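Local coordinates for protein acetyl-CoA C-acetyltransferase (Syntrophomonas wolfei subsp. wolfei, PDB 7N7Z) that probably catalyses the thiolase reaction, transferring an acetyl group between two molecules of acetyl-CoA to give acetoacetyl-CoA and free CoA, at residues 37-47 / 256-264; 62-71 / 81-89. All coordinates share one frame; numbering follows the deposited sequence.

Contact 1: residues 37-47 / 256-264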
ATOM      1  N   ALA B  37     -24.899 -10.946  17.202  1.00 32.75           N
ATOM      2  CA  ALA B  37     -24.805 -12.085  18.110  1.00 28.74           C
ATOM      3  C   ALA B  37     -24.987 -11.653  19.559  1.00 32.10           C
ATOM      4  O   ALA B  37     -25.641 -12.352  20.343  1.00 30.92           O
ATOM      5  CB  ALA B  37     -23.460 -12.790  17.927  1.00 28.19           C
ATOM      6  N   ALA B  38     -24.416 -10.506  19.933  1.00 29.27           N
ATOM      7  CA  ALA B  38     -24.536 -10.035  21.309  1.00 30.00           C
ATOM      8  C   ALA B  38     -25.980  -9.694  21.651  1.00 30.19           C
ATOM      9  O   ALA B  38     -26.476 -10.062  22.722  1.00 29.82           O
ATOM     10  CB  ALA B  38     -23.632  -8.823  21.531  1.00 30.89           C
ATOM     11  N   ASN B  39     -26.670  -8.981  20.755  1.00 29.22           N
ATOM     12  CA  ASN B  39     -28.068  -8.644  21.003  1.00 32.24           C
ATOM     13  C   ASN B  39     -28.916  -9.900  21.143  1.00 35.70           C
ATOM     14  O   ASN B  39     -29.807  -9.967  21.998  1.00 37.48           O
ATOM     15  CB  ASN B  39     -28.601  -7.760  19.876  1.00 34.56           C
ATOM     16  CG  ASN B  39     -28.231  -6.303  20.055  1.00 35.52           C
ATOM     17  OD1 ASN B  39     -28.177  -5.796  21.176  1.00 31.91           O
ATOM     18  ND2 ASN B  39     -27.971  -5.619  18.947  1.00 33.14           N
ATOM     19  N   ALA B  40     -28.652 -10.910  20.311  1.00 32.60           N
ATOM     20  CA  ALA B  40     -29.396 -12.160  20.404  1.00 34.99           C
ATOM     21  C   ALA B  40     -29.206 -12.806  21.769  1.00 33.01           C
ATOM     22  O   ALA B  40     -30.178 -13.193  22.426  1.00 34.98           O
ATOM     23  CB  ALA B  40     -28.959 -13.112  19.291  1.00 36.54           C
ATOM     24  N   ALA B  41     -27.955 -12.927  22.215  1.00 31.38           N
ATOM     25  CA  ALA B  41     -27.698 -13.535  23.516  1.00 34.19           C
ATOM     26  C   ALA B  41     -28.350 -12.733  24.637  1.00 31.59           C
ATOM     27  O   ALA B  41     -28.916 -13.309  25.573  1.00 29.32           O
ATOM     28  CB  ALA B  41     -26.193 -13.658  23.747  1.00 29.60           C
ATOM     29  N   ILE B  42     -28.289 -11.401  24.554  1.00 29.99           N
ATOM     30  CA  ILE B  42     -28.845 -10.564  25.613  1.00 34.02           C
ATOM     31  C   ILE B  42     -30.360 -10.715  25.670  1.00 34.52           C
ATOM     32  O   ILE B  42     -30.945 -10.878  26.748  1.00 35.58           O
ATOM     33  CB  ILE B  42     -28.434  -9.095  25.412  1.00 31.18           C
ATOM     34  CG1 ILE B  42     -26.937  -8.925  25.692  1.00 33.01           C
ATOM     35  CG2 ILE B  42     -29.261  -8.185  26.316  1.00 35.09           C
ATOM     36  CD1 ILE B  42     -26.388  -7.561  25.321  1.00 27.72           C
ATOM     37  N   GLU B  43     -31.022 -10.657  24.513  1.00 36.07           N
ATOM     38  CA  GLU B  43     -32.471 -10.818  24.490  1.00 35.39           C
ATOM     39  C   GLU B  43     -32.871 -12.195  25.004  1.00 38.06           C
ATOM     40  O   GLU B  43     -33.802 -12.325  25.809  1.00 40.27           O
ATOM     41  CB  GLU B  43     -33.008 -10.611  23.077  1.00 40.40           C
ATOM     42  CG  GLU B  43     -34.518 -10.738  22.998  1.00 51.68           C
ATOM     43  CD  GLU B  43     -34.968 -12.175  22.829  1.00 57.20           C
ATOM     44  OE1 GLU B  43     -35.728 -12.682  23.676  1.00 56.73           O
ATOM     45  OE2 GLU B  43     -34.577 -12.793  21.825  1.00 57.41           O
ATOM     46  N   ARG B  44     -32.198 -13.242  24.523  1.00 36.59           N
ATOM     47  CA  ARG B  44     -32.548 -14.599  24.932  1.00 36.70           C
ATOM     48  C   ARG B  44     -32.396 -14.772  26.436  1.00 35.06           C
ATOM     49  O   ARG B  44     -33.201 -15.459  27.075  1.00 38.75           O
ATOM     50  CB  ARG B  44     -31.680 -15.610  24.185  1.00 35.28           C
ATOM     51  CG  ARG B  44     -31.982 -15.688  22.699  1.00 36.73           C
ATOM     52  CD  ARG B  44     -30.880 -16.396  21.935  1.00 31.40           C
ATOM     53  NE  ARG B  44     -31.202 -16.514  20.517  1.00 32.42           N
ATOM     54  CZ  ARG B  44     -30.579 -17.321  19.669  1.00 32.00           C
ATOM     55  NH1 ARG B  44     -29.582 -18.098  20.059  1.00 33.85           N
ATOM     56  NH2 ARG B  44     -30.968 -17.348  18.397  1.00 30.33           N
ATOM     57  N   ALA B  45     -31.368 -14.154  27.020  1.00 32.44           N
ATOM     58  CA  ALA B  45     -31.204 -14.210  28.467  1.00 37.62           C
ATOM     59  C   ALA B  45     -32.322 -13.469  29.186  1.00 36.87           C
ATOM     60  O   ALA B  45     -32.650 -13.805  30.330  1.00 39.15           O
ATOM     61  CB  ALA B  45     -29.846 -13.628  28.862  1.00 37.21           C
ATOM     62  N   GLY B  46     -32.920 -12.472  28.540  1.00 36.19           N
ATOM     63  CA  GLY B  46     -33.926 -11.662  29.193  1.00 38.30           C
ATOM     64  C   GLY B  46     -33.363 -10.673  30.184  1.00 37.86           C
ATOM     65  O   GLY B  46     -34.049 -10.309  31.145  1.00 36.60           O
ATOM     66  N   VAL B  47     -32.126 -10.227  29.980  1.00 37.91           N
ATOM     67  CA  VAL B  47     -31.459  -9.295  30.881  1.00 37.72           C
ATOM     68  C   VAL B  47     -31.471  -7.910  30.255  1.00 37.29           C
ATOM     69  O   VAL B  47     -31.304  -7.763  29.037  1.00 37.87           O
ATOM     70  CB  VAL B  47     -30.016  -9.748  31.178  1.00 40.08           C
ATOM     71  CG1 VAL B  47     -29.124  -9.521  29.961  1.00 40.49           C
ATOM     72  CG2 VAL B  47     -29.468  -9.009  32.389  1.00 42.94           C
ATOM     73  N   CYS B 256     -17.835 -15.390  11.318  1.00 27.85           N
ATOM     74  CA  CYS B 256     -18.853 -15.716  12.310  1.00 25.46           C
ATOM     75  C   CYS B 256     -18.659 -14.856  13.550  1.00 30.83           C
ATOM     76  O   CYS B 256     -17.571 -14.334  13.805  1.00 28.23           O
ATOM     77  CB  CYS B 256     -18.811 -17.194  12.706  1.00 29.82           C
ATOM     78  SG  CYS B 256     -20.125 -17.668  13.850  1.00 30.58           S
ATOM     79  N   ALA B 257     -19.738 -14.735  14.324  1.00 27.47           N
ATOM     80  CA  ALA B 257     -19.707 -14.111  15.636  1.00 28.55           C
ATOM     81  C   ALA B 257     -20.604 -14.904  16.575  1.00 26.16           C
ATOM     82  O   ALA B 257     -21.714 -15.296  16.201  1.00 28.42           O
ATOM     83  CB  ALA B 257     -20.166 -12.648  15.588  1.00 29.78           C
ATOM     84  N   ALA B 258     -20.110 -15.148  17.784  1.00 26.83           N
ATOM     85  CA  ALA B 258     -20.883 -15.770  18.848  1.00 26.90           C
ATOM     86  C   ALA B 258     -20.872 -14.860  20.069  1.00 23.59           C
ATOM     87  O   ALA B 258     -19.982 -14.021  20.234  1.00 28.55           O
ATOM     88  CB  ALA B 258     -20.326 -17.151  19.215  1.00 25.92           C
ATOM     89  N   ALA B 259     -21.876 -15.027  20.924  1.00 28.00           N
ATOM     90  CA  ALA B 259     -21.973 -14.226  22.135  1.00 26.43           C
ATOM     91  C   ALA B 259     -22.672 -15.032  23.218  1.00 26.74           C
ATOM     92  O   ALA B 259     -23.409 -15.980  22.938  1.00 28.18           O
ATOM     93  CB  ALA B 259     -22.718 -12.912  21.881  1.00 27.24           C
ATOM     94  N   ALA B 260     -22.433 -14.637  24.465  1.00 26.98           N
ATOM     95  CA  ALA B 260     -23.016 -15.332  25.602  1.00 28.15           C
ATOM     96  C   ALA B 260     -23.090 -14.379  26.784  1.00 30.88           C
ATOM     97  O   ALA B 260     -22.235 -13.505  26.950  1.00 30.75           O
ATOM     98  CB  ALA B 260     -22.204 -16.579  25.973  1.00 29.79           C
ATOM     99  N   VAL B 261     -24.125 -14.559  27.600  1.00 32.63           N
ATOM    100  CA  VAL B 261     -24.325 -13.785  28.820  1.00 33.03           C
ATOM    101  C   VAL B 261     -24.080 -14.714  30.000  1.00 35.70           C
ATOM    102  O   VAL B 261     -24.803 -15.703  30.182  1.00 35.64           O
ATOM    103  CB  VAL B 261     -25.731 -13.173  28.882  1.00 33.58           C
ATOM    104  CG1 VAL B 261     -25.923 -12.414  30.192  1.00 35.36           C
ATOM    105  CG2 VAL B 261     -25.967 -12.263  27.689  1.00 31.22           C
ATOM    106  N   PHE B 262     -23.066 -14.399  30.799  1.00 32.26           N
ATOM    107  CA  PHE B 262     -22.711 -15.180  31.972  1.00 33.65           C
ATOM    108  C   PHE B 262     -23.149 -14.446  33.232  1.00 36.77           C
ATOM    109  O   PHE B 262     -23.252 -13.215  33.252  1.00 37.75           O
ATOM    110  CB  PHE B 262     -21.205 -15.451  32.015  1.00 34.58           C
ATOM    111  CG  PHE B 262     -20.708 -16.256  30.848  1.00 30.65           C
ATOM    112  CD1 PHE B 262     -20.313 -15.632  29.678  1.00 34.48           C
ATOM    113  CD2 PHE B 262     -20.644 -17.637  30.918  1.00 33.70           C
ATOM    114  CE1 PHE B 262     -19.860 -16.368  28.600  1.00 31.38           C
ATOM    115  CE2 PHE B 262     -20.193 -18.380  29.843  1.00 33.82           C
ATOM    116  CZ  PHE B 262     -19.801 -17.744  28.683  1.00 29.58           C
ATOM    117  N   MET B 263     -23.412 -15.216  34.287  1.00 34.51           N
ATOM    118  CA  MET B 263     -23.917 -14.649  35.526  1.00 38.37           C
ATOM    119  C   MET B 263     -23.520 -15.530  36.699  1.00 35.98           C
ATOM    120  O   MET B 263     -23.373 -16.748  36.562  1.00 34.92           O
ATOM    121  CB  MET B 263     -25.442 -14.515  35.506  1.00 38.00           C
ATOM    122  CG  MET B 263     -25.954 -13.325  34.734  1.00 39.85           C
ATOM    123  SD  MET B 263     -27.746 -13.180  34.842  1.00 41.24           S
ATOM    124  CE  MET B 263     -28.109 -12.536  33.210  1.00 45.12           C
ATOM    125  N   SER B 264     -23.356 -14.898  37.857  1.00 35.29           N
ATOM    126  CA  SER B 264     -23.312 -15.648  39.101  1.00 39.76           C
ATOM    127  C   SER B 264     -24.660 -16.322  39.323  1.00 39.54           C
ATOM    128  O   SER B 264     -25.713 -15.761  39.003  1.00 35.77           O
ATOM    129  CB  SER B 264     -22.978 -14.725  40.272  1.00 40.77           C
ATOM    130  OG  SER B 264     -24.063 -13.862  40.562  1.00 41.70           O
TER

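Contact 2: residues 62-71 / 81-89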
ATOM      1  N   HIS B  62      -7.553  -8.050  15.247  1.00 36.12           N
ATOM      2  CA  HIS B  62      -8.087  -6.736  15.599  1.00 37.36           C
ATOM      3  C   HIS B  62      -8.072  -5.780  14.411  1.00 34.40           C
ATOM      4  O   HIS B  62      -9.033  -5.034  14.190  1.00 29.56           O
ATOM      5  CB  HIS B  62      -7.249  -6.178  16.754  1.00 41.07           C
ATOM      6  CG  HIS B  62      -7.446  -4.720  17.032  1.00 39.18           C
ATOM      7  ND1 HIS B  62      -6.498  -3.967  17.691  1.00 38.37           N
ATOM      8  CD2 HIS B  62      -8.487  -3.886  16.791  1.00 38.69           C
ATOM      9  CE1 HIS B  62      -6.934  -2.727  17.821  1.00 39.16           C
ATOM     10  NE2 HIS B  62      -8.137  -2.651  17.282  1.00 39.02           N
ATOM     11  N   ALA B  63      -6.982  -5.786  13.645  1.00 32.69           N
ATOM     12  CA  ALA B  63      -6.713  -4.731  12.675  1.00 31.87           C
ATOM     13  C   ALA B  63      -7.933  -4.401  11.826  1.00 28.66           C
ATOM     14  O   ALA B  63      -8.607  -5.291  11.303  1.00 27.34           O
ATOM     15  CB  ALA B  63      -5.550  -5.155  11.774  1.00 31.86           C
ATOM     16  N   GLY B  64      -8.209  -3.100  11.694  1.00 28.79           N
ATOM     17  CA  GLY B  64      -9.250  -2.599  10.824  1.00 29.09           C
ATOM     18  C   GLY B  64     -10.587  -2.348  11.488  1.00 28.46           C
ATOM     19  O   GLY B  64     -11.454  -1.710  10.874  1.00 25.36           O
ATOM     20  N   ASN B  65     -10.784  -2.815  12.720  1.00 30.43           N
ATOM     21  CA  ASN B  65     -12.084  -2.770  13.375  1.00 28.08           C
ATOM     22  C   ASN B  65     -12.199  -1.657  14.414  1.00 32.12           C
ATOM     23  O   ASN B  65     -13.148  -1.661  15.206  1.00 29.68           O
ATOM     24  CB  ASN B  65     -12.383  -4.126  14.018  1.00 28.96           C
ATOM     25  CG  ASN B  65     -12.586  -5.224  12.988  1.00 30.45           C
ATOM     26  OD1 ASN B  65     -11.865  -6.223  12.971  1.00 30.48           O
ATOM     27  ND2 ASN B  65     -13.567  -5.036  12.114  1.00 27.57           N
ATOM     28  N   GLY B  66     -11.265  -0.707  14.431  1.00 32.06           N
ATOM     29  CA  GLY B  66     -11.408   0.478  15.254  1.00 34.63           C
ATOM     30  C   GLY B  66     -10.838   0.330  16.651  1.00 35.55           C
ATOM     31  O   GLY B  66     -10.257  -0.689  17.034  1.00 32.13           O
ATOM     32  N   SER B  67     -11.023   1.394  17.432  1.00 36.48           N
ATOM     33  CA  SER B  67     -10.495   1.449  18.791  1.00 36.21           C
ATOM     34  C   SER B  67     -11.312   0.546  19.706  1.00 38.70           C
ATOM     35  O   SER B  67     -12.535   0.698  19.804  1.00 35.83           O
ATOM     36  CB  SER B  67     -10.516   2.888  19.305  1.00 39.34           C
ATOM     37  OG  SER B  67      -9.561   3.692  18.635  1.00 41.27           O
ATOM     38  N   LEU B  68     -10.630  -0.388  20.383  1.00 34.82           N
ATOM     39  CA  LEU B  68     -11.239  -1.344  21.305  1.00 36.20           C
ATOM     40  C   LEU B  68     -12.638  -1.728  20.837  1.00 32.15           C
ATOM     41  O   LEU B  68     -13.636  -1.258  21.399  1.00 31.82           O
ATOM     42  CB  LEU B  68     -11.288  -0.766  22.721  1.00 35.79           C
ATOM     43  CG  LEU B  68     -11.494  -1.766  23.864  1.00 36.19           C
ATOM     44  CD1 LEU B  68     -10.446  -2.871  23.826  1.00 32.01           C
ATOM     45  CD2 LEU B  68     -11.466  -1.049  25.210  1.00 35.52           C
ATOM     46  N   PRO B  69     -12.749  -2.571  19.814  1.00 30.15           N
ATOM     47  CA  PRO B  69     -14.063  -2.895  19.243  1.00 30.39           C
ATOM     48  C   PRO B  69     -15.047  -3.379  20.294  1.00 29.69           C
ATOM     49  O   PRO B  69     -16.233  -3.018  20.241  1.00 30.02           O
ATOM     50  CB  PRO B  69     -13.741  -3.999  18.225  1.00 32.33           C
ATOM     51  CG  PRO B  69     -12.326  -3.730  17.822  1.00 33.69           C
ATOM     52  CD  PRO B  69     -11.644  -3.178  19.049  1.00 33.01           C
ATOM     53  N   PRO B  70     -14.620  -4.208  21.253  1.00 28.91           N
ATOM     54  CA  PRO B  70     -15.581  -4.674  22.269  1.00 29.85           C
ATOM     55  C   PRO B  70     -16.270  -3.543  23.013  1.00 29.96           C
ATOM     56  O   PRO B  70     -17.441  -3.685  23.388  1.00 28.75           O
ATOM     57  CB  PRO B  70     -14.716  -5.531  23.206  1.00 29.98           C
ATOM     58  CG  PRO B  70     -13.587  -5.992  22.349  1.00 27.34           C
ATOM     59  CD  PRO B  70     -13.297  -4.837  21.432  1.00 29.48           C
ATOM     60  N   ARG B  71     -15.582  -2.422  23.242  1.00 29.37           N
ATOM     61  CA  ARG B  71     -16.248  -1.266  23.835  1.00 31.80           C
ATOM     62  C   ARG B  71     -17.260  -0.669  22.866  1.00 29.45           C
ATOM     63  O   ARG B  71     -18.337  -0.224  23.279  1.00 28.87           O
ATOM     64  CB  ARG B  71     -15.212  -0.221  24.254  1.00 29.16           C
ATOM     65  CG  ARG B  71     -15.801   1.086  24.786  1.00 33.39           C
ATOM     66  CD  ARG B  71     -16.597   0.888  26.073  1.00 30.60           C
ATOM     67  NE  ARG B  71     -16.824   2.155  26.761  1.00 29.38           N
ATOM     68  CZ  ARG B  71     -17.302   2.274  27.993  1.00 34.92           C
ATOM     69  NH1 ARG B  71     -17.635   1.213  28.712  1.00 33.54           N
ATOM     70  NH2 ARG B  71     -17.446   3.487  28.519  1.00 35.57           N
ATOM     71  N   VAL B  81     -22.131   2.847  30.430  1.00 36.20           N
ATOM     72  CA  VAL B  81     -20.797   3.412  30.258  1.00 35.09           C
ATOM     73  C   VAL B  81     -19.888   3.049  31.422  1.00 35.89           C
ATOM     74  O   VAL B  81     -18.660   3.113  31.292  1.00 35.09           O
ATOM     75  CB  VAL B  81     -20.874   4.945  30.082  1.00 34.66           C
ATOM     76  CG1 VAL B  81     -21.893   5.311  29.012  1.00 37.77           C
ATOM     77  CG2 VAL B  81     -21.206   5.623  31.406  1.00 39.11           C
ATOM     78  N   ARG B  82     -20.461   2.670  32.567  1.00 34.66           N
ATOM     79  CA  ARG B  82     -19.654   2.223  33.696  1.00 35.22           C
ATOM     80  C   ARG B  82     -19.055   0.843  33.468  1.00 34.56           C
ATOM     81  O   ARG B  82     -18.114   0.465  34.176  1.00 32.55           O
ATOM     82  CB  ARG B  82     -20.499   2.205  34.973  1.00 37.30           C
ATOM     83  CG  ARG B  82     -21.712   1.280  34.907  1.00 38.08           C
ATOM     84  CD  ARG B  82     -22.146   0.805  36.289  1.00 39.44           C
ATOM     85  NE  ARG B  82     -23.059  -0.331  36.213  1.00 41.01           N
ATOM     86  CZ  ARG B  82     -22.731  -1.591  36.471  1.00 43.52           C
ATOM     87  NH1 ARG B  82     -21.505  -1.930  36.837  1.00 41.01           N
ATOM     88  NH2 ARG B  82     -23.658  -2.539  36.355  1.00 42.99           N
ATOM     89  N   SER B  83     -19.571   0.090  32.500  1.00 32.22           N
ATOM     90  CA  SER B  83     -19.181  -1.301  32.330  1.00 33.33           C
ATOM     91  C   SER B  83     -17.728  -1.414  31.877  1.00 32.91           C
ATOM     92  O   SER B  83     -17.159  -0.501  31.272  1.00 28.92           O
ATOM     93  CB  SER B  83     -20.093  -1.994  31.315  1.00 30.45           C
ATOM     94  OG  SER B  83     -20.069  -1.328  30.063  1.00 31.51           O
ATOM     95  N   GLY B  84     -17.129  -2.567  32.184  1.00 31.05           N
ATOM     96  CA  GLY B  84     -15.780  -2.835  31.746  1.00 30.30           C
ATOM     97  C   GLY B  84     -15.721  -3.305  30.304  1.00 30.39           C
ATOM     98  O   GLY B  84     -16.718  -3.699  29.702  1.00 28.33           O
ATOM     99  N   SER B  85     -14.518  -3.253  29.740  1.00 33.99           N
ATOM    100  CA  SER B  85     -14.314  -3.663  28.360  1.00 28.72           C
ATOM    101  C   SER B  85     -12.865  -4.088  28.181  1.00 32.33           C
ATOM    102  O   SER B  85     -11.958  -3.477  28.750  1.00 32.95           O
ATOM    103  CB  SER B  85     -14.658  -2.533  27.385  1.00 28.21           C
ATOM    104  OG  SER B  85     -13.734  -1.464  27.501  1.00 32.59           O
ATOM    105  N   CYS B  86     -12.661  -5.137  27.392  1.00 26.75           N
ATOM    106  CA  CYS B  86     -11.319  -5.580  27.042  1.00 31.22           C
ATOM    107  C   CYS B  86     -11.423  -6.542  25.869  1.00 31.74           C
ATOM    108  O   CYS B  86     -12.489  -7.102  25.592  1.00 28.98           O
ATOM    109  CB  CYS B  86     -10.611  -6.245  28.227  1.00 34.03           C
ATOM    110  SG  CYS B  86     -11.084  -7.963  28.512  1.00 36.05           S
ATOM    111  N   MET B  87     -10.300  -6.719  25.181  1.00 32.70           N
ATOM    112  CA  MET B  87     -10.202  -7.594  24.021  1.00 31.70           C
ATOM    113  C   MET B  87      -9.115  -8.624  24.279  1.00 33.94           C
ATOM    114  O   MET B  87      -7.990  -8.264  24.644  1.00 33.47           O
ATOM    115  CB  MET B  87      -9.889  -6.793  22.758  1.00 28.96           C
ATOM    116  CG  MET B  87      -9.852  -7.625  21.494  1.00 35.08           C
ATOM    117  SD  MET B  87      -9.891  -6.588  20.024  1.00 40.30           S
ATOM    118  CE  MET B  87      -8.234  -5.929  20.075  1.00 42.55           C
ATOM    119  N   VAL B  88      -9.450  -9.896  24.092  1.00 29.87           N
ATOM    120  CA  VAL B  88      -8.552 -11.002  24.399  1.00 31.84           C
ATOM    121  C   VAL B  88      -8.334 -11.817  23.136  1.00 34.64           C
ATOM    122  O   VAL B  88      -9.211 -11.908  22.269  1.00 30.68           O
ATOM    123  CB  VAL B  88      -9.110 -11.889  25.534  1.00 34.71           C
ATOM    124  CG1 VAL B  88     -10.543 -12.292  25.235  1.00 35.40           C
ATOM    125  CG2 VAL B  88      -8.237 -13.124  25.753  1.00 36.68           C
ATOM    126  N   SER B  89      -7.150 -12.415  23.037  1.00 32.42           N
ATOM    127  CA  SER B  89      -6.814 -13.277  21.914  1.00 35.68           C
ATOM    128  C   SER B  89      -6.001 -14.463  22.406  1.00 35.74           C
ATOM    129  O   SER B  89      -4.989 -14.287  23.092  1.00 32.41           O
ATOM    130  CB  SER B  89      -6.029 -12.514  20.840  1.00 35.37           C
ATOM    131  OG  SER B  89      -5.732 -13.359  19.743  1.00 42.45           O
TER
HETATM  132  O   HOH W   1     -18.028  -2.051  28.138  1.00 28.99           O

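Contact 1: residues 37-47 / 256-264
A259 sets its CB against helix 30-45 at A37 and A38, where the methyl lies 3.4 Å from the carbonyl O of A37 and almost as near the CA of A38. This methyl-on-backbone packing is one kind of contact here, and it runs both ways: the CB of A37 rests over the strand at 3.5 Å from the O of A257, and the CB of A41 meets the O of A259 in similar fashion. Alanine suits all these places: the axes of these segments come within 6.7 Å of each other, and methyl groups fill the gap.

The second kind is apolar contact between side chains, and the groups grow larger toward the helix C-terminus. V261 is its centre. With CG1 anti to the backbone N (chi1 178°), its CG2 is left to reach the carbonyl of A41 and, at 4.0 Å, the CG1 of I42, whose side chain it meets nearly at a right angle. A45 touches the CB of V261. Farther along, M263 bends at chi3 (-145°) and brings its CE to 3.9 Å from the CG2 of V47, the two side chains running past each other in opposite directions. G46, with positive phi, ends the helix in a Schellman motif and lets the chain turn V47 back to the strand.

On the opposite face of the sheet, F262 packs on T99, C103 and I106 of helix 94-107. Helix and strand are inclined by 28°, both pointing roughly the same way. Such a helix laid along a central strand of a mixed sheet, with helix 94-107 on the other face, is the layered alpha/beta packing of the N-terminal half of the thiolase fold.

Contact 2: residues 62-71 / 81-89
M87 stands over the imidazole of H62, crossing it at about a right angle, its CE above one face near the rim and 3.7 Å from the ring centroid in a CH-pi contact. M87 leaves its strand extended, CG anti to the backbone N (chi1 -177°), and the bend at chi3 turns the methyl onto the ring. A flexible thioether suits this place, since its SD also lies beside the CD of P69, 4.0 Å away. NE2 of H62 donates in plane to the O of G66 at 2.9 Å, which probably fixes the ring's rotation.

P70 crosses M87 nearly at a right angle, its CG 3.8 Å from the methionine CB, while L68 runs past M87 in the opposite direction with CD1 near that CB. The rigid prolines suit the first turn of helix 69-76, which needs few backbone N-H donors. The second branch of L68, CD2, comes 3.3 Å from the OG of S85, itself hydrogen-bonded to S393 of the second subunit.

R71 passes its CB and CD along S85 and, bent at chi2 (64°), reaches the loop before the strand. Its NH2 donates to the O of V81 at 3.1 Å, in the guanidinium plane and on a carbonyl lone pair; NH1 adds a weak bond to the same oxygen. A water bonded to G84 O and S83 OG, the latter also hydrogen-bonded to the carbonyl of P80, links weakly to NH1. A leucine in place of R71 would probably leave the V81 carbonyl without these donors and the loop less firmly tied to the helix.

The chemistry thus divides: sulfur, proline and aromatic surfaces join one end, whereas at the other a buried guanidinium is met by V81 O and, weakly, a water, which probably help stabilise its charge.

Both contacts belong to the N-terminal thiolase domain and reach the same mixed sheet, with centres about 17 Å apart and nearest atoms about 8 Å apart, so they do not touch. Along the chain, 37-47 comes first, then 62-71 and 81-89, and finally 256-264; contact 2 is therefore a local closure within the long-range one. Contact 1 lays helix 30-45 on the face of an interior strand, 254-264, whereas contact 2 joins helix 69-76 to strand 84-89, outermost within this chain, in the beta-alpha-beta unit 54-58, 69-76, 84-89. M87, V88 and S89 pair with a strand of the second subunit, so contact 2 is part of the subunit interface, while contact 1 lies within one subunit.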